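Local atomic coordinates of (r)-specific enoyl-coa hydratase (Aeromonas punctata, PDB entry 1IQ6), a protein that catalyses the hydration of short-chain trans-2-enoyl-CoA, four to six carbons long, to the corresponding (3R)-3-hydroxyacyl-CoA, and takes part in polyhydroxyalkanoate biosynthesis. Residues B[69-74]-B[110-115]; B[10-15]-B[63-68]. All coordinates share one frame; numbering follows the deposited sequence.

Overall arrangement
Both contacts pack one region of a hotdog fold, in which helix 55-68 lies against the concave face of an antiparallel sheet. Contact 2 sets the last turns of that helix against strand 11-17, one of the two edge strands, and contact 1 sets the loop leaving the helix against strand 109-117, two places further across the same sheet. Their centres are about 6 Å apart. L70 N probably donates a backbone hydrogen bond to L65 O at 2.9 Å. A second probable one runs from G72 N to L66 O at 2.8 Å. S63 OG and Q68 OE1 hydrogen-bond to D32 and F33 of the second subunit, two of the residues assigned by similarity to hydroxyacyl-CoA binding.

Contact 1: B[69-74]-B[110-115]; sequences QLPGKG and ATLTTR
The irregular loop 69-74 passes over strand 110-115 without a backbone hydrogen bond; the nearest CA atoms are P71 to A110 at 8.1 Å and L70 to L112 at 9.2 Å. Just past the end of helix 55-68 the chain turns through a cis peptide between L70 and P71, and G72 follows with a positive phi of 105°. L112 bridges the separation, with CG beside its backbone N and anti to the carbonyl carbon (chi1 -55°). Its methyl CD2 makes the nearest contacts and alone touches L70, lying 3.8 Å from the carbonyl oxygen L70 O and 4.3 Å from L70 CG. Both methyls of L112 face the P71 ring at P71 CD, CD2 at 4.2 Å and CD1 at 4.3 Å. The touch is purely van der Waals. V100 and V131 on the two neighbouring strands, together with L66 of the helix, also pack on L112, so it is surrounded by apolar side chains from helix, loop and two strands. The G72 carbonyl is taken by the hydroxyl of S75. This is hotdog-fold packing: the loop that follows the central helix lies on the inner face of the curved sheet before the chain enters strand 76-84.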
loop_
_atom_site.group_PDB
_atom_site.type_symbol
_atom_site.label_atom_id
_atom_site.label_comp_id
_atom_site.label_asym_id
_atom_site.label_seq_id
_atom_site.Cartn_x
_atom_site.Cartn_y
_atom_site.Cartn_z
ATOM N N GLN B 69 -0.900 -17.029 -0.392
ATOM C CA GLN B 69 0.010 -18.095 0.005
ATOM C C GLN B 69 0.356 -18.238 1.483
ATOM O O GLN B 69 0.211 -19.319 2.054
ATOM C CB GLN B 69 1.313 -17.973 -0.789
ATOM C CG GLN B 69 1.166 -18.264 -2.275
ATOM C CD GLN B 69 2.473 -18.124 -3.027
ATOM O OE1 GLN B 69 3.499 -18.676 -2.624
ATOM N NE2 GLN B 69 2.443 -17.389 -4.133
ATOM N N LEU B 70 0.814 -17.157 2.103
ATOM C CA LEU B 70 1.233 -17.230 3.499
ATOM C C LEU B 70 0.938 -15.945 4.268
ATOM O O LEU B 70 1.517 -14.901 3.968
ATOM C CB LEU B 70 2.735 -17.513 3.530
ATOM C CG LEU B 70 3.419 -17.766 4.870
ATOM C CD1 LEU B 70 2.994 -19.128 5.407
ATOM C CD2 LEU B 70 4.929 -17.724 4.682
ATOM N N PRO B 71 0.071 -16.010 5.298
ATOM C CA PRO B 71 -0.659 -17.177 5.812
ATOM C C PRO B 71 -1.625 -17.796 4.806
ATOM O O PRO B 71 -1.951 -18.981 4.897
ATOM C CB PRO B 71 -1.384 -16.617 7.036
ATOM C CG PRO B 71 -0.493 -15.493 7.476
ATOM C CD PRO B 71 -0.166 -14.841 6.160
ATOM N N GLY B 72 -2.094 -16.989 3.859
ATOM C CA GLY B 72 -2.995 -17.502 2.845
ATOM C C GLY B 72 -4.466 -17.149 2.961
ATOM O O GLY B 72 -4.858 -16.249 3.699
ATOM N N LYS B 73 -5.271 -17.888 2.202
ATOM C CA LYS B 73 -6.722 -17.732 2.132
ATOM C C LYS B 73 -7.396 -17.470 3.478
ATOM O O LYS B 73 -7.246 -18.246 4.420
ATOM C CB LYS B 73 -7.319 -18.988 1.489
ATOM C CG LYS B 73 -8.829 -19.010 1.354
ATOM C CD LYS B 73 -9.290 -20.377 0.849
ATOM C CE LYS B 73 -10.805 -20.473 0.723
ATOM N NZ LYS B 73 -11.345 -19.654 -0.399
ATOM N N GLY B 74 -8.139 -16.372 3.558
ATOM C CA GLY B 74 -8.834 -16.042 4.790
ATOM C C GLY B 74 -8.102 -15.054 5.678
ATOM O O GLY B 74 -8.693 -14.490 6.598
ATOM N N ALA B 110 -0.315 -13.266 13.264
ATOM C CA ALA B 110 1.042 -13.552 12.834
ATOM C C ALA B 110 1.733 -12.280 12.383
ATOM O O ALA B 110 1.090 -11.353 11.887
ATOM C CB ALA B 110 1.032 -14.557 11.682
ATOM N N THR B 111 3.041 -12.229 12.590
ATOM C CA THR B 111 3.830 -11.095 12.138
ATOM C C THR B 111 4.783 -11.655 11.091
ATOM O O THR B 111 5.339 -12.742 11.263
ATOM C CB THR B 111 4.636 -10.455 13.283
ATOM O OG1 THR B 111 3.730 -9.938 14.264
ATOM C CG2 THR B 111 5.504 -9.314 12.755
ATOM N N LEU B 112 4.946 -10.926 9.992
ATOM C CA LEU B 112 5.830 -11.365 8.921
ATOM C C LEU B 112 6.702 -10.232 8.411
ATOM O O LEU B 112 6.264 -9.086 8.346
ATOM C CB LEU B 112 5.017 -11.909 7.737
ATOM C CG LEU B 112 4.010 -13.039 7.978
ATOM C CD1 LEU B 112 2.653 -12.436 8.323
ATOM C CD2 LEU B 112 3.903 -13.923 6.734
ATOM N N THR B 113 7.944 -10.551 8.066
ATOM C CA THR B 113 8.828 -9.549 7.491
ATOM C C THR B 113 8.468 -9.552 6.006
ATOM O O THR B 113 8.323 -10.611 5.392
ATOM C CB THR B 113 10.308 -9.912 7.718
ATOM O OG1 THR B 113 10.647 -9.632 9.084
ATOM C CG2 THR B 113 11.222 -9.110 6.802
ATOM N N THR B 114 8.298 -8.359 5.448
ATOM C CA THR B 114 7.899 -8.185 4.053
ATOM C C THR B 114 8.937 -7.357 3.305
ATOM O O THR B 114 9.199 -6.212 3.667
ATOM C CB THR B 114 6.536 -7.483 4.000
ATOM O OG1 THR B 114 6.625 -6.224 4.680
ATOM C CG2 THR B 114 5.481 -8.334 4.698
ATOM N N ARG B 115 9.514 -7.940 2.258
ATOM C CA ARG B 115 10.547 -7.265 1.483
ATOM C C ARG B 115 10.358 -7.332 -0.022
ATOM O O ARG B 115 9.836 -8.309 -0.549
ATOM C CB ARG B 115 11.914 -7.866 1.829
ATOM C CG ARG B 115 12.258 -7.687 3.289
ATOM C CD ARG B 115 13.584 -8.291 3.694
ATOM N NE ARG B 115 13.872 -7.882 5.066
ATOM C CZ ARG B 115 14.795 -8.425 5.849
ATOM N NH1 ARG B 115 14.963 -7.962 7.081
ATOM N NH2 ARG B 115 15.539 -9.430 5.416
#

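Contact 2: B[10-15]-B[63-68]; sequences QKARLS and SGLLGQ
A12 and L14 of edge strand 11-17 receive L65 of helix 55-68, the long central helix of the hotdog fold, around which the sheet curls. The axes of the two short segments come within 8.8 Å, their directions 133° apart, and no hydrogen bond links them. A12 turns its methyl toward the helix, CB 4.3 Å from L65 CD2, and its carbonyl oxygen lies 4.0 Å from L65 CD1. The CB of R13 points away from the helix, and its NH1 makes a long, weak ion pair with E97 OE1; only the backbone of R13 faces L65, the carbonyl carbon R13 C standing 3.8 Å from L65 CD2. L65 thus pushes its forked end against the main chain between two inward-facing side chains. L14 forms the second wall. Its CG sits between the backbone N and the carbonyl carbon (chi1 64°), and the two leucines cross obliquely, with L14 CG and CD2 set against the branch point of L65. A96 and V98 of the adjoining strand 93-103 also pack on L65, so the helix residue spans the seam between two strands. On L65, CG is anti to the carbonyl carbon (chi1 -79°), which carries the fork out from the helix to the strand. The closest touch is methyl to methyl, L14 CD2 to L65 CD2 at 3.7 Å.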
loop_
_atom_site.group_PDB
_atom_site.type_symbol
_atom_site.label_atom_id
_atom_site.label_comp_id
_atom_site.label_asym_id
_atom_site.label_seq_id
_atom_site.Cartn_x
_atom_site.Cartn_y
_atom_site.Cartn_z
ATOM N N GLN B 10 8.589 -19.982 8.046
ATOM C CA GLN B 10 7.998 -20.313 6.754
ATOM C C GLN B 10 8.057 -19.062 5.886
ATOM O O GLN B 10 7.929 -17.940 6.384
ATOM C CB GLN B 10 6.553 -20.785 6.917
ATOM C CG GLN B 10 6.440 -22.109 7.671
ATOM C CD GLN B 10 5.011 -22.585 7.814
ATOM O OE1 GLN B 10 4.083 -21.783 7.878
ATOM N NE2 GLN B 10 4.830 -23.902 7.891
ATOM N N LYS B 11 8.266 -19.257 4.592
ATOM C CA LYS B 11 8.376 -18.130 3.679
ATOM C C LYS B 11 7.701 -18.370 2.340
ATOM O O LYS B 11 7.386 -19.500 1.975
ATOM C CB LYS B 11 9.850 -17.788 3.458
ATOM C CG LYS B 11 10.693 -18.943 2.962
ATOM C CD LYS B 11 12.164 -18.547 2.870
ATOM C CE LYS B 11 13.038 -19.721 2.454
ATOM N NZ LYS B 11 12.690 -20.252 1.107
ATOM N N ALA B 12 7.478 -17.282 1.614
ATOM C CA ALA B 12 6.846 -17.343 0.307
ATOM C C ALA B 12 7.336 -16.159 -0.500
ATOM O O ALA B 12 7.703 -15.121 0.054
ATOM C CB ALA B 12 5.332 -17.285 0.444
ATOM N N ARG B 13 7.336 -16.308 -1.817
ATOM C CA ARG B 13 7.785 -15.230 -2.676
ATOM C C ARG B 13 7.127 -15.301 -4.042
ATOM O O ARG B 13 6.530 -16.309 -4.411
ATOM C CB ARG B 13 9.310 -15.275 -2.847
ATOM C CG ARG B 13 9.820 -16.512 -3.582
ATOM C CD ARG B 13 11.242 -16.317 -4.105
ATOM N NE ARG B 13 12.236 -16.186 -3.043
ATOM C CZ ARG B 13 13.540 -16.044 -3.262
ATOM N NH1 ARG B 13 14.379 -15.935 -2.240
ATOM N NH2 ARG B 13 14.006 -16.004 -4.504
ATOM N N LEU B 14 7.220 -14.199 -4.774
ATOM C CA LEU B 14 6.692 -14.127 -6.126
ATOM C C LEU B 14 7.459 -13.019 -6.830
ATOM O O LEU B 14 8.060 -12.160 -6.186
ATOM C CB LEU B 14 5.180 -13.838 -6.134
ATOM C CG LEU B 14 4.598 -12.526 -5.593
ATOM C CD1 LEU B 14 4.944 -11.358 -6.509
ATOM C CD2 LEU B 14 3.086 -12.671 -5.502
ATOM N N SER B 15 7.466 -13.057 -8.154
ATOM C CA SER B 15 8.154 -12.038 -8.923
ATOM C C SER B 15 7.156 -11.439 -9.892
ATOM O O SER B 15 6.206 -12.103 -10.312
ATOM C CB SER B 15 9.338 -12.634 -9.687
ATOM O OG SER B 15 10.332 -13.100 -8.788
ATOM N N SER B 63 0.141 -7.906 -0.192
ATOM C CA SER B 63 -1.252 -8.303 -0.021
ATOM C C SER B 63 -1.498 -9.608 -0.777
ATOM O O SER B 63 -2.186 -10.501 -0.286
ATOM C CB SER B 63 -2.187 -7.203 -0.537
ATOM O OG SER B 63 -3.484 -7.329 0.022
ATOM N N GLY B 64 -0.915 -9.714 -1.969
ATOM C CA GLY B 64 -1.068 -10.915 -2.767
ATOM C C GLY B 64 -0.447 -12.136 -2.107
ATOM O O GLY B 64 -1.061 -13.198 -2.048
ATOM N N LEU B 65 0.777 -11.994 -1.614
ATOM C CA LEU B 65 1.444 -13.113 -0.959
ATOM C C LEU B 65 0.751 -13.504 0.342
ATOM O O LEU B 65 0.535 -14.689 0.612
ATOM C CB LEU B 65 2.906 -12.769 -0.669
ATOM C CG LEU B 65 3.852 -12.870 -1.864
ATOM C CD1 LEU B 65 5.239 -12.376 -1.468
ATOM C CD2 LEU B 65 3.908 -14.317 -2.339
ATOM N N LEU B 66 0.399 -12.507 1.143
ATOM C CA LEU B 66 -0.254 -12.753 2.421
ATOM C C LEU B 66 -1.622 -13.408 2.277
ATOM O O LEU B 66 -1.968 -14.310 3.036
ATOM C CB LEU B 66 -0.393 -11.439 3.197
ATOM C CG LEU B 66 0.905 -10.754 3.641
ATOM C CD1 LEU B 66 0.599 -9.338 4.124
ATOM C CD2 LEU B 66 1.577 -11.575 4.739
ATOM N N GLY B 67 -2.396 -12.964 1.292
ATOM C CA GLY B 67 -3.727 -13.517 1.107
ATOM C C GLY B 67 -3.826 -14.766 0.254
ATOM O O GLY B 67 -4.779 -15.537 0.390
ATOM N N GLN B 68 -2.849 -14.985 -0.618
ATOM C CA GLN B 68 -2.888 -16.144 -1.497
ATOM C C GLN B 68 -2.009 -17.315 -1.068
ATOM O O GLN B 68 -2.343 -18.470 -1.333
ATOM C CB GLN B 68 -2.509 -15.727 -2.922
ATOM C CG GLN B 68 -3.438 -14.689 -3.531
ATOM C CD GLN B 68 -4.837 -15.222 -3.784
ATOM O OE1 GLN B 68 -5.744 -14.471 -4.139
ATOM N NE2 GLN B 68 -5.016 -16.526 -3.607
#